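PDB 3B79: toxin secretion ATP-binding protein from Vibrio parahaemolyticus RIMD 2210633, which probably acts as an ABC transporter that uses ATP in secretion, possibly of a toxin, across the membrane, this chain being its N-terminal peptidase C39-like domain. Local coordinates for residues 6-11 with 79-84; 55-60 with 120-125; 72-77 with 111-116. One frame throughout, in Å; residues are numbered along the deposited sequence. Where two conformers were deposited one is given.

Contact 1: 6-11 with 79-84; sequences DPLLNS and GDSCVL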
loop_
_atom_site.group_PDB
_atom_site.type_symbol
_atom_site.label_atom_id
_atom_site.label_comp_id
_atom_site.label_asym_id
_atom_site.label_seq_id
_atom_site.Cartn_x
_atom_site.Cartn_y
_atom_site.Cartn_z
ATOM N N ASP A 6 5.854 9.047 -5.323
ATOM C CA ASP A 6 5.805 8.685 -3.911
ATOM C C ASP A 6 5.115 7.300 -3.834
ATOM O O ASP A 6 3.906 7.207 -4.049
ATOM C CB ASP A 6 5.010 9.769 -3.199
ATOM C CG ASP A 6 4.858 9.486 -1.715
ATOM O OD1 ASP A 6 4.973 8.321 -1.294
ATOM O OD2 ASP A 6 4.595 10.432 -0.979
ATOM N N PRO A 7 5.860 6.231 -3.528
ATOM C CA PRO A 7 5.221 4.906 -3.564
ATOM C C PRO A 7 4.110 4.725 -2.517
ATOM O O PRO A 7 3.112 4.085 -2.825
ATOM C CB PRO A 7 6.373 3.932 -3.255
ATOM C CG PRO A 7 7.574 4.706 -3.117
ATOM C CD PRO A 7 7.305 6.174 -3.227
ATOM N N LEU A 8 4.283 5.227 -1.290
ATOM C CA LEU A 8 3.269 5.062 -0.269
ATOM C C LEU A 8 2.025 5.849 -0.623
ATOM O O LEU A 8 0.904 5.386 -0.377
ATOM C CB LEU A 8 3.784 5.472 1.118
ATOM C CG LEU A 8 4.517 4.448 1.968
ATOM C CD1 LEU A 8 4.936 5.165 3.203
ATOM C CD2 LEU A 8 3.676 3.215 2.293
ATOM N N LEU A 9 2.196 7.047 -1.166
ATOM C CA LEU A 9 1.056 7.842 -1.600
ATOM C C LEU A 9 0.332 7.122 -2.745
ATOM O O LEU A 9 -0.911 7.062 -2.759
ATOM C CB LEU A 9 1.512 9.256 -2.032
ATOM C CG LEU A 9 0.363 10.208 -2.446
ATOM C CD1 LEU A 9 -0.699 10.358 -1.366
ATOM C CD2 LEU A 9 0.968 11.597 -2.793
ATOM N N ASN A 10 1.084 6.551 -3.696
ATOM C CA ASN A 10 0.433 5.804 -4.768
ATOM C C ASN A 10 -0.404 4.662 -4.184
ATOM O O ASN A 10 -1.553 4.414 -4.599
ATOM C CB ASN A 10 1.492 5.247 -5.742
ATOM C CG ASN A 10 0.872 4.658 -7.002
ATOM O OD1 ASN A 10 0.681 3.403 -7.138
ATOM N ND2 ASN A 10 0.475 5.530 -7.887
ATOM N N SER A 11 0.186 3.937 -3.234
ATOM C CA SER A 11 -0.526 2.801 -2.646
ATOM C C SER A 11 -1.796 3.271 -1.910
ATOM O O SER A 11 -2.857 2.651 -2.010
ATOM C CB SER A 11 0.398 2.046 -1.668
ATOM O OG SER A 11 1.530 1.536 -2.352
ATOM N N GLY A 79 12.659 1.772 1.079
ATOM C CA GLY A 79 11.682 2.869 1.113
ATOM C C GLY A 79 10.580 2.718 0.078
ATOM O O GLY A 79 9.905 3.684 -0.231
ATOM N N ASP A 80 10.401 1.520 -0.471
ATOM C CA ASP A 80 9.377 1.295 -1.479
ATOM C C ASP A 80 8.136 0.687 -0.818
ATOM O O ASP A 80 8.167 0.276 0.360
ATOM C CB ASP A 80 9.924 0.391 -2.587
ATOM C CG ASP A 80 9.041 0.345 -3.817
ATOM O OD1 ASP A 80 8.233 1.282 -4.128
ATOM O OD2 ASP A 80 9.206 -0.677 -4.547
ATOM N N SER A 81 7.051 0.614 -1.578
ATOM C CA SER A 81 5.786 0.048 -1.074
ATOM C C SER A 81 4.972 -0.398 -2.265
ATOM O O SER A 81 5.172 0.081 -3.396
ATOM C CB SER A 81 4.981 1.077 -0.281
ATOM O OG SER A 81 4.446 2.061 -1.155
ATOM N N CYS A 82 4.020 -1.261 -1.990
ATOM C CA CYS A 82 3.037 -1.605 -3.007
ATOM C C CYS A 82 1.723 -1.980 -2.345
ATOM O O CYS A 82 1.656 -2.168 -1.123
ATOM C CB CYS A 82 3.496 -2.736 -3.945
ATOM S SG CYS A 82 3.670 -4.358 -3.136
ATOM N N VAL A 83 0.669 -2.052 -3.151
ATOM C CA VAL A 83 -0.568 -2.642 -2.682
ATOM C C VAL A 83 -0.474 -4.149 -2.923
ATOM O O VAL A 83 -0.048 -4.576 -4.006
ATOM C CB VAL A 83 -1.799 -2.101 -3.444
ATOM C CG1 VAL A 83 -3.095 -2.670 -2.904
ATOM C CG2 VAL A 83 -1.811 -0.569 -3.337
ATOM N N LEU A 84 -0.910 -4.948 -1.947
ATOM C CA LEU A 84 -1.132 -6.371 -2.156
ATOM C C LEU A 84 -2.625 -6.548 -2.386
ATOM O O LEU A 84 -3.452 -6.292 -1.486
ATOM C CB LEU A 84 -0.711 -7.187 -0.908
ATOM C CG LEU A 84 -0.927 -8.693 -1.070
ATOM C CD1 LEU A 84 -0.133 -9.280 -2.264
ATOM C CD2 LEU A 84 -0.507 -9.433 0.249
HETATM O O HOH W 1 3.860 2.253 -4.723
#
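Ser81, near the start of strand 80-88, faces the first turn of helix 7-18 and touches Pro7, Leu8 and Ser11. Packing of an N-terminal helix against an antiparallel sheet is a hallmark of the papain-like fold of clan CA, to which the C39 family belongs. The short axes of helix 7-11 and strand 80-84 pass within 7.0 Å and diverge by 13°, so the two run almost alongside each other. Traced outward, Ser81 first places CB 3.6 Å from CD2 of Leu8, whose end reaches back to the strand. Its hydroxyl then sits between backbone N and carbonyl carbon (chi1 71°), which directs OG at the helix backbone. There OG comes within 2.9 Å of Pro7 O, but the angle is too poor for a hydrogen bond, and it lies 3.2 Å from OG of Ser11. The serine thus packs against the first turn through both CB and OG. Two residues further along the strand, and one helical turn after Pro7, CG2 of Val83 lies 3.6 Å from Ser11 O, and the same methyl also packs on Ser11 CB. Leu8 and Ser11 in addition touch Ile73 of strand 72-76, extending the buried interface to the next strand. A water joins the two backbones: it lies 2.7 Å from Pro7 O and 2.9 Å from Ser81 O, placed to donate to either, although it has more acceptors within reach than protons. The helix start itself is fixed by Asp6 at the N-cap, whose OD2 accepts from Leu39 N, while OD1 takes Leu9 N at 3.1 Å along a nearly straight N-H line (172°), met from well above the carboxylate plane.

Contact 2: 55-60 with 120-125; sequences AKENRA and RYFLVK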
loop_
_atom_site.group_PDB
_atom_site.type_symbol
_atom_site.label_atom_id
_atom_site.label_comp_id
_atom_site.label_asym_id
_atom_site.label_seq_id
_atom_site.Cartn_x
_atom_site.Cartn_y
_atom_site.Cartn_z
ATOM N N ALA A 55 -5.558 3.472 8.747
ATOM C CA ALA A 55 -4.441 2.611 8.391
ATOM C C ALA A 55 -3.609 2.340 9.622
ATOM O O ALA A 55 -3.241 3.270 10.356
ATOM C CB ALA A 55 -3.566 3.262 7.311
ATOM N N LYS A 56 -3.253 1.085 9.816
ATOM C CA LYS A 56 -2.501 0.692 11.013
ATOM C C LYS A 56 -1.369 -0.262 10.621
ATOM O O LYS A 56 -1.613 -1.256 9.919
ATOM C CB LYS A 56 -3.408 -0.049 12.008
ATOM C CG LYS A 56 -2.639 -0.498 13.286
ATOM C CD LYS A 56 -3.558 -1.130 14.335
ATOM C CE LYS A 56 -2.823 -2.266 15.108
ATOM N NZ LYS A 56 -2.198 -1.821 16.410
ATOM N N GLU A 57 -0.140 0.019 11.071
ATOM C CA GLU A 57 1.012 -0.807 10.705
ATOM C C GLU A 57 1.085 -2.021 11.611
ATOM O O GLU A 57 0.898 -1.932 12.832
ATOM C CB GLU A 57 2.312 0.009 10.827
ATOM C CG GLU A 57 3.464 -0.659 10.132
ATOM C CD GLU A 57 4.702 0.201 10.135
ATOM O OE1 GLU A 57 4.710 1.237 10.844
ATOM O OE2 GLU A 57 5.637 -0.164 9.407
ATOM N N ASN A 58 1.370 -3.161 10.996
ATOM C CA ASN A 58 1.520 -4.441 11.697
ATOM C C ASN A 58 2.700 -5.217 11.174
ATOM O O ASN A 58 3.128 -4.965 10.058
ATOM C CB ASN A 58 0.268 -5.332 11.539
ATOM C CG ASN A 58 -0.972 -4.801 12.193
ATOM O OD1 ASN A 58 -2.063 -4.838 11.594
ATOM N ND2 ASN A 58 -0.884 -4.416 13.408
ATOM N N ARG A 59 3.186 -6.212 11.904
ATOM C CA ARG A 59 4.177 -7.144 11.392
ATOM C C ARG A 59 3.528 -8.471 11.115
ATOM O O ARG A 59 2.766 -8.992 11.954
ATOM C CB ARG A 59 5.272 -7.370 12.416
ATOM C CG ARG A 59 6.230 -6.174 12.483
ATOM C CD ARG A 59 7.528 -6.559 13.249
ATOM N NE ARG A 59 8.609 -5.533 13.128
ATOM C CZ ARG A 59 8.721 -4.478 13.927
ATOM N NH1 ARG A 59 7.873 -4.321 14.947
ATOM N NH2 ARG A 59 9.733 -3.630 13.762
ATOM N N ALA A 60 3.823 -9.049 9.952
ATOM C CA ALA A 60 3.420 -10.443 9.654
ATOM C C ALA A 60 4.271 -10.950 8.515
ATOM O O ALA A 60 4.635 -10.169 7.603
ATOM C CB ALA A 60 1.952 -10.520 9.201
ATOM N N ARG A 120 6.616 -5.824 7.336
ATOM C CA ARG A 120 5.699 -4.813 7.875
ATOM C C ARG A 120 4.670 -4.436 6.815
ATOM O O ARG A 120 5.022 -4.259 5.634
ATOM C CB ARG A 120 6.478 -3.567 8.290
ATOM C CG ARG A 120 7.478 -3.850 9.408
ATOM C CD ARG A 120 8.277 -2.598 9.821
ATOM N NE ARG A 120 9.114 -1.997 8.775
ATOM C CZ ARG A 120 10.277 -2.418 8.283
ATOM N NH1 ARG A 120 10.873 -3.561 8.695
ATOM N NH2 ARG A 120 10.844 -1.629 7.347
ATOM N N TYR A 121 3.409 -4.293 7.220
ATOM C CA TYR A 121 2.355 -3.897 6.274
ATOM C C TYR A 121 1.346 -3.017 6.997
ATOM O O TYR A 121 1.345 -2.965 8.232
ATOM C CB TYR A 121 1.660 -5.161 5.679
ATOM C CG TYR A 121 0.748 -5.838 6.689
ATOM C CD1 TYR A 121 -0.617 -5.581 6.674
ATOM C CD2 TYR A 121 1.264 -6.734 7.658
ATOM C CE1 TYR A 121 -1.436 -6.165 7.652
ATOM C CE2 TYR A 121 0.441 -7.311 8.608
ATOM C CZ TYR A 121 -0.882 -7.017 8.580
ATOM O OH TYR A 121 -1.698 -7.574 9.544
ATOM N N PHE A 122 0.492 -2.330 6.232
ATOM C CA PHE A 122 -0.640 -1.584 6.787
ATOM C C PHE A 122 -1.926 -2.261 6.447
ATOM O O PHE A 122 -2.217 -2.568 5.266
ATOM C CB PHE A 122 -0.698 -0.145 6.285
ATOM C CG PHE A 122 0.409 0.702 6.843
ATOM C CD1 PHE A 122 0.131 1.559 7.915
ATOM C CD2 PHE A 122 1.700 0.696 6.300
ATOM C CE1 PHE A 122 1.130 2.350 8.451
ATOM C CE2 PHE A 122 2.698 1.520 6.858
ATOM C CZ PHE A 122 2.391 2.321 7.930
ATOM N N LEU A 123 -2.722 -2.470 7.499
ATOM C CA LEU A 123 -4.132 -2.843 7.402
ATOM C C LEU A 123 -4.953 -1.588 7.176
ATOM O O LEU A 123 -4.884 -0.674 8.009
ATOM C CB LEU A 123 -4.585 -3.449 8.744
ATOM C CG LEU A 123 -6.107 -3.597 8.919
ATOM C CD1 LEU A 123 -6.701 -4.631 7.954
ATOM C CD2 LEU A 123 -6.500 -3.957 10.343
ATOM N N VAL A 124 -5.732 -1.534 6.090
ATOM C CA VAL A 124 -6.450 -0.310 5.736
ATOM C C VAL A 124 -7.925 -0.639 5.657
ATOM O O VAL A 124 -8.302 -1.654 5.022
ATOM C CB VAL A 124 -5.947 0.259 4.394
ATOM C CG1 VAL A 124 -6.619 1.609 4.137
ATOM C CG2 VAL A 124 -4.452 0.455 4.373
ATOM N N LYS A 125 -8.763 0.182 6.275
ATOM C CA LYS A 125 -10.216 -0.038 6.244
ATOM C C LYS A 125 -10.879 1.337 6.223
ATOM O O LYS A 125 -10.229 2.359 6.422
ATOM C CB LYS A 125 -10.674 -0.875 7.460
ATOM C CG LYS A 125 -10.467 -0.151 8.767
ATOM C CD LYS A 125 -10.836 -1.038 9.950
ATOM C CE LYS A 125 -10.585 -0.302 11.258
ATOM N NZ LYS A 125 -10.931 -1.241 12.406
HETATM O O HOH W 2 8.010 0.505 8.545
HETATM O O HOH W 3 10.225 -5.777 10.783
#
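Asn58 and Tyr121 form a hydrogen-bonded antiparallel pair, and both of their backbone groups are satisfied by each other: Asn58 N reaches Tyr121 O at 2.8 Å and Tyr121 N reaches Asn58 O at 2.9 Å, each with an N-H...O angle of 167°. Two residues along, Lys56 and Leu123 repeat the exchange, with Lys56 N to Leu123 O at 3.0 Å and Leu123 N to Lys56 O at 2.9 Å. The strand axes run antiparallel with a 148° angle, as in a twisted sheet. Between the bonded pairs, Glu57 lies opposite Phe122 and lays its CB over one ring face, 3.9 Å from the centroid, a CH-pi contact. Beyond the ring the extended Glu57 chain runs beside Arg120. Its OE2 makes a long salt bridge of 4.0 Å to Arg120 NE, and a water bridges the two, donating to OE2 and accepting from NE. A second water accepts from both Arg59 NE and Arg120 NH1, probably easing the proximity of two like charges. On the other face, the Tyr121 ring swings beneath strand 53-59, its first torsion (chi1 74°) bringing CE2 against the CB atoms of Asn58 and Ala60. Strand 53-59 is one edge strand of the sheet, and strand 120-126 joins it to strand 72-76, which bonds to Arg120 and Phe122; helix 44-51 packs on Ala55 and Phe122, whereas Tyr121 lies on the Leu74 side.

Contact 3: 72-77 with 111-116; sequences AILVLK and EDLLEQ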
loop_
_atom_site.group_PDB
_atom_site.type_symbol
_atom_site.label_atom_id
_atom_site.label_comp_id
_atom_site.label_asym_id
_atom_site.label_seq_id
_atom_site.Cartn_x
_atom_site.Cartn_y
_atom_site.Cartn_z
ATOM N N ALA A 72 -4.029 -4.549 1.045
ATOM C CA ALA A 72 -3.150 -4.059 2.133
ATOM C C ALA A 72 -1.990 -3.307 1.520
ATOM O O ALA A 72 -1.720 -3.434 0.310
ATOM C CB ALA A 72 -2.639 -5.212 2.948
ATOM N N ILE A 73 -1.323 -2.469 2.306
ATOM C CA ILE A 73 -0.157 -1.782 1.781
ATOM C C ILE A 73 1.105 -2.412 2.365
ATOM O O ILE A 73 1.257 -2.427 3.597
ATOM C CB ILE A 73 -0.216 -0.275 2.085
ATOM C CG1 ILE A 73 -1.462 0.358 1.447
ATOM C CG2 ILE A 73 1.101 0.390 1.661
ATOM C CD1 ILE A 73 -1.674 1.845 1.759
ATOM N N LEU A 74 1.964 -2.962 1.512
ATOM C CA LEU A 74 3.175 -3.613 2.005
ATOM C C LEU A 74 4.316 -2.621 2.026
ATOM O O LEU A 74 4.517 -1.857 1.067
ATOM C CB LEU A 74 3.565 -4.752 1.087
ATOM C CG LEU A 74 2.519 -5.845 0.832
ATOM C CD1 LEU A 74 3.076 -6.919 -0.051
ATOM C CD2 LEU A 74 1.951 -6.397 2.129
ATOM N N VAL A 75 5.108 -2.661 3.103
ATOM C CA VAL A 75 6.358 -1.907 3.124
ATOM C C VAL A 75 7.451 -2.789 2.561
ATOM O O VAL A 75 7.676 -3.927 2.999
ATOM C CB VAL A 75 6.697 -1.517 4.576
ATOM C CG1 VAL A 75 8.038 -0.791 4.614
ATOM C CG2 VAL A 75 5.581 -0.648 5.187
ATOM N N LEU A 76 8.133 -2.267 1.537
ATOM C CA LEU A 76 9.153 -3.033 0.790
ATOM C C LEU A 76 10.535 -2.414 1.099
ATOM O O LEU A 76 10.640 -1.290 1.576
ATOM C CB LEU A 76 8.882 -2.956 -0.719
ATOM C CG LEU A 76 7.495 -3.481 -1.135
ATOM C CD1 LEU A 76 7.346 -3.281 -2.642
ATOM C CD2 LEU A 76 7.274 -4.939 -0.769
ATOM N N LYS A 77 11.573 -3.182 0.825
ATOM C CA LYS A 77 12.952 -2.733 1.083
ATOM C C LYS A 77 13.249 -1.451 0.315
ATOM O O LYS A 77 12.714 -1.210 -0.760
ATOM C CB LYS A 77 13.938 -3.823 0.648
ATOM C CG LYS A 77 13.907 -5.067 1.519
ATOM C CD LYS A 77 14.841 -6.126 0.929
ATOM C CE LYS A 77 14.815 -7.371 1.824
ATOM N NZ LYS A 77 15.578 -8.504 1.166
ATOM N N GLU A 111 7.824 -15.368 -5.311
ATOM C CA GLU A 111 9.226 -15.332 -4.880
ATOM C C GLU A 111 9.772 -13.895 -4.882
ATOM O O GLU A 111 10.471 -13.459 -3.950
ATOM C CB GLU A 111 10.118 -16.277 -5.768
ATOM C CG GLU A 111 10.611 -15.832 -7.155
ATOM C CD GLU A 111 10.952 -16.999 -8.156
ATOM O OE1 GLU A 111 12.134 -17.140 -8.618
ATOM O OE2 GLU A 111 10.006 -17.761 -8.480
ATOM N N ASP A 112 9.397 -13.153 -5.914
ATOM C CA ASP A 112 9.889 -11.787 -6.088
ATOM C C ASP A 112 9.373 -10.862 -4.995
ATOM O O ASP A 112 10.107 -9.995 -4.492
ATOM C CB ASP A 112 9.458 -11.254 -7.466
ATOM C CG ASP A 112 10.210 -11.903 -8.596
ATOM O OD1 ASP A 112 11.260 -12.500 -8.364
ATOM O OD2 ASP A 112 9.774 -11.704 -9.745
ATOM N N LEU A 113 8.103 -11.043 -4.631
ATOM C CA LEU A 113 7.537 -10.232 -3.573
ATOM C C LEU A 113 8.141 -10.621 -2.223
ATOM O O LEU A 113 8.496 -9.742 -1.396
ATOM C CB LEU A 113 6.007 -10.381 -3.558
ATOM C CG LEU A 113 5.291 -9.460 -2.584
ATOM C CD1 LEU A 113 5.636 -7.988 -2.790
ATOM C CD2 LEU A 113 3.790 -9.689 -2.697
ATOM N N LEU A 114 8.339 -11.916 -1.995
ATOM C CA LEU A 114 8.958 -12.378 -0.723
ATOM C C LEU A 114 10.322 -11.737 -0.542
ATOM O O LEU A 114 10.679 -11.341 0.564
ATOM C CB LEU A 114 9.101 -13.896 -0.735
ATOM C CG LEU A 114 7.814 -14.692 -0.440
ATOM C CD1 LEU A 114 7.983 -16.192 -0.810
ATOM C CD2 LEU A 114 7.398 -14.574 1.024
ATOM N N GLU A 115 11.112 -11.632 -1.609
ATOM C CA GLU A 115 12.466 -11.057 -1.482
ATOM C C GLU A 115 12.491 -9.577 -1.175
ATOM O O GLU A 115 13.494 -9.074 -0.658
ATOM C CB GLU A 115 13.334 -11.342 -2.733
ATOM C CG GLU A 115 14.725 -10.627 -2.796
ATOM C CD GLU A 115 15.772 -11.084 -1.761
ATOM O OE1 GLU A 115 15.693 -12.218 -1.241
ATOM O OE2 GLU A 115 16.692 -10.279 -1.501
ATOM N N GLN A 116 11.451 -8.840 -1.565
ATOM C CA GLN A 116 11.437 -7.403 -1.277
ATOM C C GLN A 116 10.637 -7.013 -0.035
ATOM O O GLN A 116 10.706 -5.854 0.404
ATOM C CB GLN A 116 10.954 -6.558 -2.468
ATOM C CG GLN A 116 11.787 -6.782 -3.719
ATOM C CD GLN A 116 13.259 -6.497 -3.508
ATOM O OE1 GLN A 116 13.631 -5.555 -2.795
ATOM N NE2 GLN A 116 14.113 -7.357 -4.088
HETATM O O HOH W 4 11.910 -3.227 -2.666
#
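Leu113 pushes both of its methyls at the sheet, CD2 lying 3.9 Å from CD1 of Leu74 and CD1 4.0 Å from CD2 of Leu76. The two leucine pairs meet at about a right angle, and the torsion that puts CG of Leu113 opposite its backbone N (chi1 -174°) carries the branch over the strand. Leu62, Leu84, Ala94 and Val96 surround the same leucine, so it is inserted into an apolar layer on one side of the sheet. Polar contacts take over around Glu115 and Gln116. Gln116 O accepts Lys77 N at 2.8 Å, with the donor nearly in line with the carbonyl bond and an N-H...O angle of 155°; the CA of Leu76 also approaches this oxygen, at 3.2 Å. The Lys77 side chain, fully extended beyond CG, runs along these residues and delivers NZ to Glu115 O at 2.8 Å. The same ammonium lies 3.4 Å from Glu115 OE2, a salt bridge, so it is gripped by a backbone carbonyl and a carboxylate together. A positive group beside carbonyls near the C-terminal part of the helix would probably be favoured by the helix dipole. A water bridges Lys77 O and Gln116 OE1, donating to both. Helix 110-116 links strand 106-109 to strand 120-126, which run the same way with three strands between them; crossing one face of the sheet, it makes the helical connection of a beta-alpha-beta crossover within this C39-like domain.

From the N terminus, the chain first lays down helix 7-18, whose start waits until residues 79-84 return to close contact 1. Within that loop come residues 55-60, the first half of contact 2, and 72-77, the first half of contact 3; both find their partners only after residue 84, so contact 1 crosses each of them. Contact 3, closed by 111-116, is nested inside the loop that contact 2 completes with 120-125. Strand 72-76 is the hub: it bonds to strand 80-88 of contact 1 and to strand 120-126 of contact 2. Helices 7-18 and 110-116 pack on opposite faces of this one sheet, toward Ile73 and Leu74 respectively.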